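Local coordinates for molybdenum ABC transporter, periplasmic molybdenum-binding protein (Vibrio cholerae, PDB 4RXL) that binds tungstate, and probably molybdate, in the periplasm as the solute-binding component of a ModABC-type importer, at residues R45-G50 with N65-K70; A53-S58 with Y197-L202; S85-R90 with V184-A189; T109-S114 with P141-R146. One frame throughout, in Å; residues are numbered along the deposited sequence.

Interaction 1 of 4, residues R45-G50 with N65-K70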
loop_
_atom_site.group_PDB
_atom_site.type_symbol
_atom_site.label_atom_id
_atom_site.label_comp_id
_atom_site.label_asym_id
_atom_site.label_seq_id
_atom_site.Cartn_x
_atom_site.Cartn_y
_atom_site.Cartn_z
ATOM N N ARG A 45 14.291 -4.463 -2.259
ATOM C CA ARG A 45 15.652 -4.667 -1.833
ATOM C C ARG A 45 16.012 -6.139 -1.791
ATOM O O ARG A 45 17.129 -6.511 -2.073
ATOM C CB ARG A 45 15.922 -3.990 -0.481
ATOM C CG ARG A 45 15.912 -2.490 -0.629
ATOM C CD ARG A 45 15.896 -1.769 0.685
ATOM N NE ARG A 45 16.353 -0.384 0.511
ATOM C CZ ARG A 45 15.999 0.649 1.277
ATOM N NH1 ARG A 45 15.134 0.506 2.278
ATOM N NH2 ARG A 45 16.511 1.850 1.018
ATOM N N GLN A 46 15.009 -6.948 -1.501
ATOM C CA GLN A 46 15.174 -8.398 -1.553
ATOM C C GLN A 46 15.386 -8.900 -2.963
ATOM O O GLN A 46 16.303 -9.694 -3.230
ATOM C CB GLN A 46 13.904 -9.038 -1.048
ATOM C CG GLN A 46 13.730 -8.988 0.436
ATOM C CD GLN A 46 13.720 -10.381 0.890
ATOM O OE1 GLN A 46 12.662 -11.006 0.958
ATOM N NE2 GLN A 46 14.904 -10.943 1.009
ATOM N N ILE A 47 14.525 -8.405 -3.872
ATOM C CA ILE A 47 14.717 -8.685 -5.309
ATOM C C ILE A 47 16.120 -8.263 -5.814
ATOM O O ILE A 47 16.791 -8.999 -6.522
ATOM C CB ILE A 47 13.615 -8.021 -6.136
ATOM C CG1 ILE A 47 12.241 -8.625 -5.777
ATOM C CG2 ILE A 47 13.891 -8.122 -7.627
ATOM C CD1 ILE A 47 11.052 -7.843 -6.285
ATOM N N GLU A 48 16.561 -7.064 -5.431
ATOM C CA GLU A 48 17.904 -6.586 -5.787
ATOM C C GLU A 48 18.998 -7.514 -5.290
ATOM O O GLU A 48 19.937 -7.775 -6.000
ATOM C CB GLU A 48 18.129 -5.175 -5.262
ATOM C CG GLU A 48 19.526 -4.628 -5.529
ATOM C CD GLU A 48 19.726 -3.248 -4.934
ATOM O OE1 GLU A 48 19.070 -2.943 -3.926
ATOM O OE2 GLU A 48 20.517 -2.469 -5.485
ATOM N N ALA A 49 18.826 -8.039 -4.072
ATOM C CA ALA A 49 19.740 -9.018 -3.502
ATOM C C ALA A 49 19.722 -10.400 -4.187
ATOM O O ALA A 49 20.616 -11.212 -3.971
ATOM C CB ALA A 49 19.420 -9.154 -2.022
ATOM N N GLY A 50 18.716 -10.652 -5.030
ATOM C CA GLY A 50 18.717 -11.886 -5.817
ATOM C C GLY A 50 17.536 -12.797 -5.569
ATOM O O GLY A 50 17.470 -13.868 -6.168
ATOM N N ASN A 65 10.732 1.660 -10.223
ATOM C CA ASN A 65 11.777 2.323 -11.001
ATOM C C ASN A 65 13.204 2.091 -10.444
ATOM O O ASN A 65 14.179 2.076 -11.194
ATOM C CB ASN A 65 11.492 3.816 -11.129
ATOM C CG ASN A 65 12.410 4.500 -12.120
ATOM O OD1 ASN A 65 12.392 4.216 -13.320
ATOM N ND2 ASN A 65 13.231 5.400 -11.613
ATOM N N TYR A 66 13.293 1.864 -9.137
ATOM C CA TYR A 66 14.526 1.427 -8.494
ATOM C C TYR A 66 15.090 0.172 -9.170
ATOM O O TYR A 66 16.280 0.107 -9.502
ATOM C CB TYR A 66 14.228 1.146 -7.035
ATOM C CG TYR A 66 15.390 0.701 -6.200
ATOM C CD1 TYR A 66 16.232 1.630 -5.621
ATOM C CD2 TYR A 66 15.623 -0.646 -5.945
ATOM C CE1 TYR A 66 17.306 1.239 -4.844
ATOM C CE2 TYR A 66 16.687 -1.055 -5.153
ATOM C CZ TYR A 66 17.521 -0.105 -4.608
ATOM O OH TYR A 66 18.615 -0.484 -3.863
ATOM N N LEU A 67 14.212 -0.804 -9.387
ATOM C CA LEU A 67 14.597 -2.008 -10.125
ATOM C C LEU A 67 14.918 -1.795 -11.581
ATOM O O LEU A 67 15.774 -2.461 -12.109
ATOM C CB LEU A 67 13.522 -3.092 -9.977
ATOM C CG LEU A 67 13.245 -3.509 -8.531
ATOM C CD1 LEU A 67 12.114 -4.533 -8.533
ATOM C CD2 LEU A 67 14.491 -4.051 -7.826
ATOM N N VAL A 68 14.254 -0.847 -12.233
ATOM C CA VAL A 68 14.604 -0.528 -13.603
ATOM C C VAL A 68 16.007 0.076 -13.634
ATOM O O VAL A 68 16.844 -0.293 -14.448
ATOM C CB VAL A 68 13.586 0.453 -14.224
ATOM C CG1 VAL A 68 14.048 0.961 -15.577
ATOM C CG2 VAL A 68 12.224 -0.207 -14.344
ATOM N N GLU A 69 16.239 1.015 -12.730
ATOM C CA GLU A 69 17.523 1.704 -12.657
ATOM C C GLU A 69 18.687 0.756 -12.410
ATOM O O GLU A 69 19.784 0.967 -12.935
ATOM C CB GLU A 69 17.477 2.766 -11.562
ATOM C CG GLU A 69 16.731 4.023 -11.993
ATOM C CD GLU A 69 16.558 5.018 -10.862
ATOM O OE1 GLU A 69 17.158 4.820 -9.782
ATOM O OE2 GLU A 69 15.826 6.011 -11.061
ATOM N N LYS A 70 18.439 -0.287 -11.608
ATOM C CA LYS A 70 19.464 -1.287 -11.303
ATOM C C LYS A 70 19.631 -2.320 -12.419
ATOM O O LYS A 70 20.495 -3.177 -12.339
ATOM C CB LYS A 70 19.157 -2.014 -9.997
ATOM C CG LYS A 70 19.008 -1.170 -8.761
ATOM C CD LYS A 70 20.245 -0.452 -8.310
ATOM C CE LYS A 70 19.900 0.456 -7.136
ATOM N NZ LYS A 70 21.033 0.751 -6.219
HETATM O O HOH W 1 18.845 -0.150 -1.010
#
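Glu48 and Tyr66 each carry CG anti to the backbone N, and the Glu48 chain runs on fully extended, which brings its carboxylate to the phenol end of Tyr66. Tyr66 OH donates a short hydrogen bond of 2.5 Å to Glu48 OE1. The carboxylate meets the ring at its edge, the two planes nearly perpendicular, and the hydroxyl arrives on the syn side of OE1, somewhat out of the carboxylate plane. Lys70 bends at chi2 (-65°) and lays its chain over one face of the Tyr66 ring, CE 3.4 Å above the plane and offset toward the rim. From there Lys70 NZ forms a salt bridge with Glu48 OE2, 3.3 Å away, as a weak hydrogen bond. The phenol oxygen has a further partner: a water donates to Tyr66 OH and accepts from Arg45 NE, so that it bridges the two helices. Beneath this polar layer, Ile47 CG2 packs on Leu67 CD1 at 4.1 Å, the two side chains crossing at about a right angle, and both rest on Phe56 of strand 55-57. Helices 40-49 and 61-69 thus lie side by side, nearly parallel (21°), with the axes of their facing segments 10.4 Å apart, over one face of the sheet of this periplasmic binding protein lobe. The salt bridge to Lys70 would be expected to favour an ionised Glu48, and the short phenol bond is consistent with a strongly polarised hydroxyl.

Interaction 2 of 4, residues A53-S58 with Y197-L202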
loop_
_atom_site.group_PDB
_atom_site.type_symbol
_atom_site.label_atom_id
_atom_site.label_comp_id
_atom_site.label_asym_id
_atom_site.label_seq_id
_atom_site.Cartn_x
_atom_site.Cartn_y
_atom_site.Cartn_z
ATOM N N ALA A 53 11.950 -13.885 -7.995
ATOM C CA ALA A 53 10.760 -13.100 -8.098
ATOM C C ALA A 53 10.521 -12.964 -9.575
ATOM O O ALA A 53 11.434 -12.658 -10.323
ATOM C CB ALA A 53 10.949 -11.743 -7.459
ATOM N N ASP A 54 9.312 -13.285 -9.998
ATOM C CA ASP A 54 8.933 -13.161 -11.401
ATOM C C ASP A 54 8.217 -11.851 -11.655
ATOM O O ASP A 54 8.358 -11.263 -12.715
ATOM C CB ASP A 54 8.080 -14.355 -11.806
ATOM C CG ASP A 54 8.858 -15.673 -11.714
ATOM O OD1 ASP A 54 9.746 -15.905 -12.570
ATOM O OD2 ASP A 54 8.604 -16.484 -10.780
ATOM N N LEU A 55 7.446 -11.416 -10.681
ATOM C CA LEU A 55 6.627 -10.200 -10.768
ATOM C C LEU A 55 6.729 -9.439 -9.483
ATOM O O LEU A 55 6.805 -10.055 -8.398
ATOM C CB LEU A 55 5.143 -10.542 -10.963
ATOM C CG LEU A 55 4.665 -11.288 -12.208
ATOM C CD1 LEU A 55 3.166 -11.505 -12.094
ATOM C CD2 LEU A 55 5.007 -10.504 -13.451
ATOM N N PHE A 56 6.651 -8.122 -9.600
ATOM C CA PHE A 56 6.662 -7.208 -8.457
ATOM C C PHE A 56 5.592 -6.145 -8.569
ATOM O O PHE A 56 5.505 -5.463 -9.556
ATOM C CB PHE A 56 8.040 -6.542 -8.360
ATOM C CG PHE A 56 8.175 -5.500 -7.242
ATOM C CD1 PHE A 56 7.747 -5.726 -5.940
ATOM C CD2 PHE A 56 8.777 -4.293 -7.512
ATOM C CE1 PHE A 56 7.948 -4.759 -4.953
ATOM C CE2 PHE A 56 8.938 -3.328 -6.535
ATOM C CZ PHE A 56 8.547 -3.570 -5.254
ATOM N N ILE A 57 4.753 -6.014 -7.561
ATOM C CA ILE A 57 3.764 -4.939 -7.505
ATOM C C ILE A 57 4.148 -4.033 -6.352
ATOM O O ILE A 57 4.152 -4.440 -5.195
ATOM C CB ILE A 57 2.332 -5.483 -7.281
ATOM C CG1 ILE A 57 1.934 -6.387 -8.463
ATOM C CG2 ILE A 57 1.316 -4.356 -7.055
ATOM C CD1 ILE A 57 0.631 -7.143 -8.230
ATOM N N SER A 58 4.458 -2.794 -6.662
ATOM C CA SER A 58 4.810 -1.789 -5.647
ATOM C C SER A 58 3.651 -0.862 -5.345
ATOM O O SER A 58 2.790 -0.648 -6.188
ATOM C CB SER A 58 5.966 -0.978 -6.207
ATOM O OG SER A 58 6.403 -0.001 -5.289
ATOM N N TYR A 197 0.181 1.983 -8.280
ATOM C CA TYR A 197 0.795 0.671 -8.146
ATOM C C TYR A 197 1.336 0.149 -9.459
ATOM O O TYR A 197 0.576 -0.332 -10.282
ATOM C CB TYR A 197 -0.249 -0.358 -7.668
ATOM C CG TYR A 197 -0.725 -0.162 -6.266
ATOM C CD1 TYR A 197 -1.633 0.804 -5.976
ATOM C CD2 TYR A 197 -0.284 -0.991 -5.203
ATOM C CE1 TYR A 197 -2.070 1.012 -4.670
ATOM C CE2 TYR A 197 -0.741 -0.815 -3.919
ATOM C CZ TYR A 197 -1.657 0.179 -3.653
ATOM O OH TYR A 197 -2.113 0.398 -2.365
ATOM N N PRO A 198 2.633 0.250 -9.676
ATOM C CA PRO A 198 3.184 -0.406 -10.853
ATOM C C PRO A 198 3.304 -1.917 -10.700
ATOM O O PRO A 198 3.542 -2.435 -9.620
ATOM C CB PRO A 198 4.577 0.202 -10.984
ATOM C CG PRO A 198 4.928 0.641 -9.619
ATOM C CD PRO A 198 3.641 1.005 -8.919
ATOM N N LEU A 199 3.211 -2.603 -11.829
ATOM C CA LEU A 199 3.442 -4.021 -11.933
ATOM C C LEU A 199 4.670 -4.172 -12.804
ATOM O O LEU A 199 4.665 -3.740 -13.975
ATOM C CB LEU A 199 2.236 -4.689 -12.569
ATOM C CG LEU A 199 2.374 -6.100 -13.131
ATOM C CD1 LEU A 199 2.622 -7.104 -12.013
ATOM C CD2 LEU A 199 1.135 -6.448 -13.933
ATOM N N ALA A 200 5.719 -4.766 -12.241
ATOM C CA ALA A 200 6.976 -4.979 -12.955
ATOM C C ALA A 200 7.155 -6.450 -13.311
ATOM O O ALA A 200 7.003 -7.328 -12.453
ATOM C CB ALA A 200 8.129 -4.493 -12.099
ATOM N N GLN A 201 7.508 -6.730 -14.555
ATOM C CA GLN A 201 7.736 -8.077 -14.991
ATOM C C GLN A 201 9.259 -8.269 -14.995
ATOM O O GLN A 201 9.959 -7.596 -15.761
ATOM C CB GLN A 201 7.139 -8.255 -16.396
ATOM C CG GLN A 201 7.076 -9.686 -16.877
ATOM C CD GLN A 201 6.582 -9.793 -18.320
ATOM O OE1 GLN A 201 5.658 -9.082 -18.715
ATOM N NE2 GLN A 201 7.210 -10.668 -19.110
ATOM N N LEU A 202 9.783 -9.173 -14.175
ATOM C CA LEU A 202 11.222 -9.278 -13.951
ATOM C C LEU A 202 11.949 -10.234 -14.911
ATOM O O LEU A 202 13.176 -10.352 -14.885
ATOM C CB LEU A 202 11.474 -9.662 -12.487
ATOM C CG LEU A 202 11.148 -8.536 -11.506
ATOM C CD1 LEU A 202 10.334 -9.038 -10.341
ATOM C CD2 LEU A 202 12.438 -7.890 -11.020
#
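Ala200 N to Phe56 O, at 2.8 Å and nearly straight (174°), is the shortest of four backbone hydrogen bonds joining residues 54-58 to 198-202, around the antiparallel strands 55-57 and 195-201. Phe56 N returns a bond to Ala200 O, making these two a hydrogen-bonded pair, with both bonds in the carbonyl planes. Ser58 N reaches Pro198 O at one end; at the other Leu202 N meets Asp54 O at 2.9 Å from a tilted direction, just beyond the strand. In the non-hydrogen-bonded pair Ile57-Leu199, Ile57 CG1 touches Leu199 CD1 at 3.7 Å. Leu55 CD2 lies beside Gln201 CG on the same face, which helix 206-215 covers. On the other face Leu202 turns its CD1 back across the strand to within 3.9 Å of Phe56 CB, and CD1 also packs 4.0 Å from Ala53 CB, under Ile47 of helix 40-49. Tyr197 has CG anti to its carbonyl carbon (chi1 -69°), which carries the ring past the strand end; Ile57 CG2 sits at the ring edge, 4.2 Å from Tyr197 CD2. The Tyr197 hydroxyl hydrogen-bonds to Ser13 OG and Asn84 ND2. Strand 55-57 also pairs in parallel with strand 6-11, so it is an inner strand. Since Ser13 belongs to the tungstate pocket, the Tyr197 hydroxyl is a second-shell group that probably positions a first-shell one; the strand carrying it is fixed by the four backbone bonds, amid mostly apolar side chains.

Interaction 3 of 4, residues S85-R90 with V184-A189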
loop_
_atom_site.group_PDB
_atom_site.type_symbol
_atom_site.label_atom_id
_atom_site.label_comp_id
_atom_site.label_asym_id
_atom_site.label_seq_id
_atom_site.Cartn_x
_atom_site.Cartn_y
_atom_site.Cartn_z
ATOM N N SER A 85 -6.200 5.848 -2.438
ATOM C CA SER A 85 -6.197 7.084 -1.693
ATOM C C SER A 85 -5.757 6.773 -0.281
ATOM O O SER A 85 -5.671 5.610 0.143
ATOM C CB SER A 85 -7.546 7.767 -1.746
ATOM O OG SER A 85 -8.513 7.005 -1.078
ATOM N N LEU A 86 -5.466 7.828 0.467
ATOM C CA LEU A 86 -4.915 7.738 1.819
ATOM C C LEU A 86 -5.940 8.262 2.840
ATOM O O LEU A 86 -6.594 9.293 2.610
ATOM C CB LEU A 86 -3.647 8.584 1.894
ATOM C CG LEU A 86 -2.606 8.266 2.967
ATOM C CD1 LEU A 86 -1.863 7.003 2.604
ATOM C CD2 LEU A 86 -1.639 9.424 3.093
ATOM N N VAL A 87 -6.072 7.526 3.946
ATOM C CA VAL A 87 -7.038 7.848 4.974
ATOM C C VAL A 87 -6.458 7.814 6.379
ATOM O O VAL A 87 -5.421 7.201 6.655
ATOM C CB VAL A 87 -8.266 6.920 4.901
ATOM C CG1 VAL A 87 -8.956 7.086 3.548
ATOM C CG2 VAL A 87 -7.889 5.467 5.128
ATOM N N LEU A 88 -7.162 8.540 7.240
ATOM C CA LEU A 88 -6.909 8.565 8.651
ATOM C C LEU A 88 -7.968 7.681 9.274
ATOM O O LEU A 88 -9.179 7.895 9.079
ATOM C CB LEU A 88 -7.021 9.987 9.170
ATOM C CG LEU A 88 -6.715 10.208 10.658
ATOM C CD1 LEU A 88 -5.263 9.866 10.984
ATOM C CD2 LEU A 88 -7.027 11.647 10.973
ATOM N N ILE A 89 -7.515 6.703 10.045
ATOM C CA ILE A 89 -8.403 5.766 10.734
ATOM C C ILE A 89 -8.257 5.797 12.253
ATOM O O ILE A 89 -7.245 6.235 12.787
ATOM C CB ILE A 89 -8.213 4.313 10.236
ATOM C CG1 ILE A 89 -6.760 3.837 10.351
ATOM C CG2 ILE A 89 -8.591 4.165 8.776
ATOM C CD1 ILE A 89 -6.631 2.335 10.337
ATOM N N ARG A 90 -9.299 5.297 12.908
ATOM C CA ARG A 90 -9.372 5.131 14.358
ATOM C C ARG A 90 -9.933 3.727 14.615
ATOM O O ARG A 90 -10.574 3.159 13.723
ATOM C CB ARG A 90 -10.342 6.170 14.962
ATOM C CG ARG A 90 -11.792 5.995 14.530
ATOM C CD ARG A 90 -12.712 6.951 15.265
ATOM N NE ARG A 90 -14.111 6.854 14.836
ATOM C CZ ARG A 90 -15.004 5.967 15.286
ATOM N NH1 ARG A 90 -14.671 5.042 16.181
ATOM N NH2 ARG A 90 -16.254 6.005 14.831
ATOM N N VAL A 184 -11.789 8.281 9.747
ATOM C CA VAL A 184 -12.031 9.576 10.329
ATOM C C VAL A 184 -12.151 10.605 9.205
ATOM O O VAL A 184 -13.087 11.394 9.173
ATOM C CB VAL A 184 -10.938 9.955 11.337
ATOM C CG1 VAL A 184 -11.214 11.337 11.914
ATOM C CG2 VAL A 184 -10.886 8.927 12.457
ATOM N N THR A 185 -11.211 10.568 8.271
ATOM C CA THR A 185 -11.247 11.441 7.111
ATOM C C THR A 185 -10.246 10.925 6.093
ATOM O O THR A 185 -9.429 10.066 6.397
ATOM C CB THR A 185 -10.967 12.924 7.480
ATOM O OG1 THR A 185 -11.456 13.787 6.441
ATOM C CG2 THR A 185 -9.494 13.188 7.663
ATOM N N ALA A 186 -10.376 11.392 4.859
ATOM C CA ALA A 186 -9.459 11.067 3.809
ATOM C C ALA A 186 -8.589 12.288 3.544
ATOM O O ALA A 186 -9.070 13.418 3.574
ATOM C CB ALA A 186 -10.233 10.699 2.551
ATOM N N PHE A 187 -7.319 12.047 3.256
ATOM C CA PHE A 187 -6.397 13.131 2.892
ATOM C C PHE A 187 -6.683 13.650 1.488
ATOM O O PHE A 187 -7.058 12.867 0.602
ATOM C CB PHE A 187 -4.950 12.650 3.020
ATOM C CG PHE A 187 -4.545 12.403 4.425
ATOM C CD1 PHE A 187 -4.127 13.450 5.222
ATOM C CD2 PHE A 187 -4.642 11.138 4.962
ATOM C CE1 PHE A 187 -3.770 13.226 6.517
ATOM C CE2 PHE A 187 -4.297 10.909 6.271
ATOM C CZ PHE A 187 -3.869 11.958 7.048
ATOM N N SER A 188 -6.464 14.942 1.274
ATOM C CA SER A 188 -6.743 15.555 -0.037
ATOM C C SER A 188 -5.744 15.090 -1.113
ATOM O O SER A 188 -4.613 14.720 -0.824
ATOM C CB SER A 188 -6.726 17.080 0.076
ATOM O OG SER A 188 -5.402 17.495 0.221
ATOM N N ALA A 189 -6.159 15.158 -2.376
ATOM C CA ALA A 189 -5.281 14.837 -3.495
ATOM C C ALA A 189 -4.026 15.722 -3.550
ATOM O O ALA A 189 -2.984 15.306 -4.020
ATOM C CB ALA A 189 -6.061 14.969 -4.802
HETATM O O HOH W 2 -5.635 10.617 -0.538
#
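Phe187 packs tightly against strand 86-90, whereas Ala186, before it, and Ala189, beyond it, are exposed. With CG anti to its carbonyl carbon (chi1 -68°), the Phe187 ring swings back along the partner strand. Its CD2 rests 3.9 Å from Leu86 CD2 and its CE2 4.1 Å from Leu88 CB, while the Leu86 carbonyl group lies at the ring edge. Phe187 N donates to Leu86 O at 2.9 Å, pinning the residue at the base of its own ring. Further along, Leu88 N bonds almost linearly to Thr185 O (173°). Leu88 O then faces two consecutive residues, Val184 and Thr185: it accepts a short bond of 2.7 Å from Val184 N and only a weak one from Thr185 N. This is a classic beta bulge, with Val184, in a helix-like backbone conformation, at the first bulge position. Val184 CG2 lies 3.7 Å from Arg90 CG, against the aliphatic part of an arginine whose tip bonds to Thr92 O. On the looser side, Val87 CG1 touches the small, exposed Ala186 CB at 4.0 Å, and past Phe187 direct pairing gives way to a water that accepts from Leu86 N and donates to Phe187 O. Strand 78-91 is hydrogen-bonded on its other edge to strand 168-171, through Val87 with Val170 and Ile89 with Gly168, so it runs antiparallel between 168-171 and 181-186; Ile89 also meets Ala175 of helix 172-177.

Interaction 4 of 4, residues T109-S114 with P141-R146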
loop_
_atom_site.group_PDB
_atom_site.type_symbol
_atom_site.label_atom_id
_atom_site.label_comp_id
_atom_site.label_asym_id
_atom_site.label_seq_id
_atom_site.Cartn_x
_atom_site.Cartn_y
_atom_site.Cartn_z
ATOM N N THR A 109 -4.521 16.013 21.006
ATOM C CA THR A 109 -5.691 15.647 21.808
ATOM C C THR A 109 -6.245 14.262 21.463
ATOM O O THR A 109 -6.573 13.490 22.363
ATOM C CB THR A 109 -6.820 16.688 21.652
ATOM O OG1 THR A 109 -6.415 17.928 22.247
ATOM C CG2 THR A 109 -8.109 16.221 22.328
ATOM N N ALA A 110 -6.382 13.970 20.176
ATOM C CA ALA A 110 -6.820 12.659 19.726
ATOM C C ALA A 110 -5.822 11.554 20.064
ATOM O O ALA A 110 -6.209 10.461 20.379
ATOM C CB ALA A 110 -7.075 12.676 18.230
ATOM N N LEU A 111 -4.545 11.856 19.905
ATOM C CA LEU A 111 -3.483 10.940 20.247
ATOM C C LEU A 111 -3.401 10.723 21.737
ATOM O O LEU A 111 -3.221 9.618 22.179
ATOM C CB LEU A 111 -2.143 11.398 19.708
ATOM C CG LEU A 111 -2.007 11.319 18.177
ATOM C CD1 LEU A 111 -0.692 11.870 17.684
ATOM C CD2 LEU A 111 -2.215 9.894 17.684
ATOM N N ALA A 112 -3.560 11.790 22.502
ATOM C CA ALA A 112 -3.500 11.654 23.942
ATOM C C ALA A 112 -2.117 11.115 24.312
ATOM O O ALA A 112 -1.126 11.765 24.077
ATOM C CB ALA A 112 -4.623 10.754 24.429
ATOM N N ASP A 113 -2.075 9.960 24.954
ATOM C CA ASP A 113 -0.848 9.386 25.435
ATOM C C ASP A 113 -0.369 8.264 24.519
ATOM O O ASP A 113 0.429 7.455 24.911
ATOM C CB ASP A 113 -1.057 8.831 26.835
ATOM C CG ASP A 113 -1.517 9.887 27.835
ATOM O OD1 ASP A 113 -0.725 10.779 28.165
ATOM O OD2 ASP A 113 -2.655 9.781 28.317
ATOM N N SER A 114 -0.944 8.180 23.332
ATOM C CA SER A 114 -0.598 7.151 22.352
ATOM C C SER A 114 0.170 7.686 21.132
ATOM O O SER A 114 0.439 8.856 20.997
ATOM C CB SER A 114 -1.833 6.389 21.902
ATOM O OG SER A 114 -2.491 5.721 22.968
ATOM N N PRO A 141 6.472 18.586 12.009
ATOM C CA PRO A 141 7.432 18.759 13.114
ATOM C C PRO A 141 6.900 18.371 14.503
ATOM O O PRO A 141 7.657 17.852 15.315
ATOM C CB PRO A 141 7.767 20.248 13.048
ATOM C CG PRO A 141 7.563 20.604 11.615
ATOM C CD PRO A 141 6.365 19.810 11.195
ATOM N N GLU A 142 5.616 18.610 14.759
ATOM C CA GLU A 142 4.955 18.163 15.997
ATOM C C GLU A 142 4.736 16.641 16.107
ATOM O O GLU A 142 4.893 16.070 17.177
ATOM C CB GLU A 142 3.597 18.858 16.151
ATOM C CG GLU A 142 3.681 20.322 16.584
ATOM C CD GLU A 142 3.456 21.317 15.456
ATOM O OE1 GLU A 142 3.480 20.920 14.277
ATOM O OE2 GLU A 142 3.249 22.509 15.758
ATOM N N LEU A 143 4.356 15.999 15.006
ATOM C CA LEU A 143 4.013 14.574 15.001
ATOM C C LEU A 143 5.195 13.655 14.738
ATOM O O LEU A 143 5.110 12.465 15.017
ATOM C CB LEU A 143 2.961 14.297 13.921
ATOM C CG LEU A 143 1.581 14.885 14.182
ATOM C CD1 LEU A 143 0.689 14.607 12.987
ATOM C CD2 LEU A 143 0.968 14.324 15.453
ATOM N N GLU A 144 6.251 14.202 14.141
ATOM C CA GLU A 144 7.543 13.540 13.954
ATOM C C GLU A 144 7.899 12.594 15.122
ATOM O O GLU A 144 8.297 11.448 14.917
ATOM C CB GLU A 144 8.607 14.647 13.857
ATOM C CG GLU A 144 10.068 14.227 13.943
ATOM C CD GLU A 144 10.635 13.820 12.602
ATOM O OE1 GLU A 144 11.331 14.652 11.982
ATOM O OE2 GLU A 144 10.382 12.677 12.169
ATOM N N SER A 145 7.741 13.091 16.348
ATOM C CA SER A 145 8.180 12.365 17.532
ATOM C C SER A 145 7.111 11.470 18.174
ATOM O O SER A 145 7.349 10.924 19.262
ATOM C CB SER A 145 8.680 13.377 18.569
ATOM O OG SER A 145 7.652 14.299 18.937
ATOM N N ARG A 146 5.959 11.310 17.507
ATOM C CA ARG A 146 4.785 10.652 18.094
ATOM C C ARG A 146 4.271 9.548 17.178
ATOM O O ARG A 146 3.083 9.254 17.185
ATOM C CB ARG A 146 3.642 11.661 18.322
ATOM C CG ARG A 146 4.013 12.933 19.072
ATOM C CD ARG A 146 3.813 12.800 20.567
ATOM N NE ARG A 146 2.602 13.496 21.017
ATOM C CZ ARG A 146 1.515 12.917 21.533
ATOM N NH1 ARG A 146 1.437 11.596 21.691
ATOM N NH2 ARG A 146 0.490 13.678 21.909
#
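Arg146, just past helix 140-143, reaches across to the turn after helix 104-111, its flat tip presented edge-on to the carbonyls of Ala112 and Ser114. CB leaves the backbone toward the 109-114 segment, and CG, anti to the carbonyl carbon (chi1 -51°), begins a chain that bends at chi2 and again at chi3, which turns CD and NE toward the end of helix 104-111. NE spends its hydrogen on Gln108 OE1 of that helix. Beyond it, CZ lies 3.8 Å from Ala112 O. NH2 makes a weak hydrogen bond to Ala112 O, 3.3 Å long with an N-H...O angle of 143°, and NH1 comes within 3.0 Å of Ser114 O at an angle too poor for a bond. Leu111 CB approaches the guanidinium obliquely, 4.1 Å from NH1. The carbonyls are displayed by a type II' beta turn from Leu111 to Ser114, closed by Ser114 N to Leu111 O at 2.9 Å; Ala112, the first residue after helix 104-111 and with positive phi, starts the turn's bend. In the family's two-lobed fold this turn leads into strand 116-119, just as the 144-146 segment leads into strand 147-150, its parallel neighbour, and Arg146 pairs through its backbone with Leu116. Below the arginine the contact becomes apolar: Leu111 CD1 meets Leu143 CD2 at 3.7 Å, the side chains meeting at a slant, and Leu143 also leans on Trp107. Arg146 N bonds back to Leu143 O at 2.9 Å, tying the arginine's base to the leucine.

Interactions 1 and 2 form one continuous core: Leu67 CD1 packs 3.5 Å from Phe56 CD2 and Ile47 CG2 lies 3.7 Å from Leu202 CD2, with centres about 11 Å apart. Interactions 2 and 3 belong to the same mixed sheet, in which strands 195-201 and 78-91 are neighbours, yet they lie on opposite sides of the chain's centre, about 26 Å apart between centres. Both come near the tungstate: the Tyr197 side chain is about 5 Å from the ion and that of Leu86 about 7 Å. Interaction 4, about 17 Å from interaction 3 between centres, is remote from the pocket; in interaction 1 the Ile47 side chain is about 11 Å from the ion.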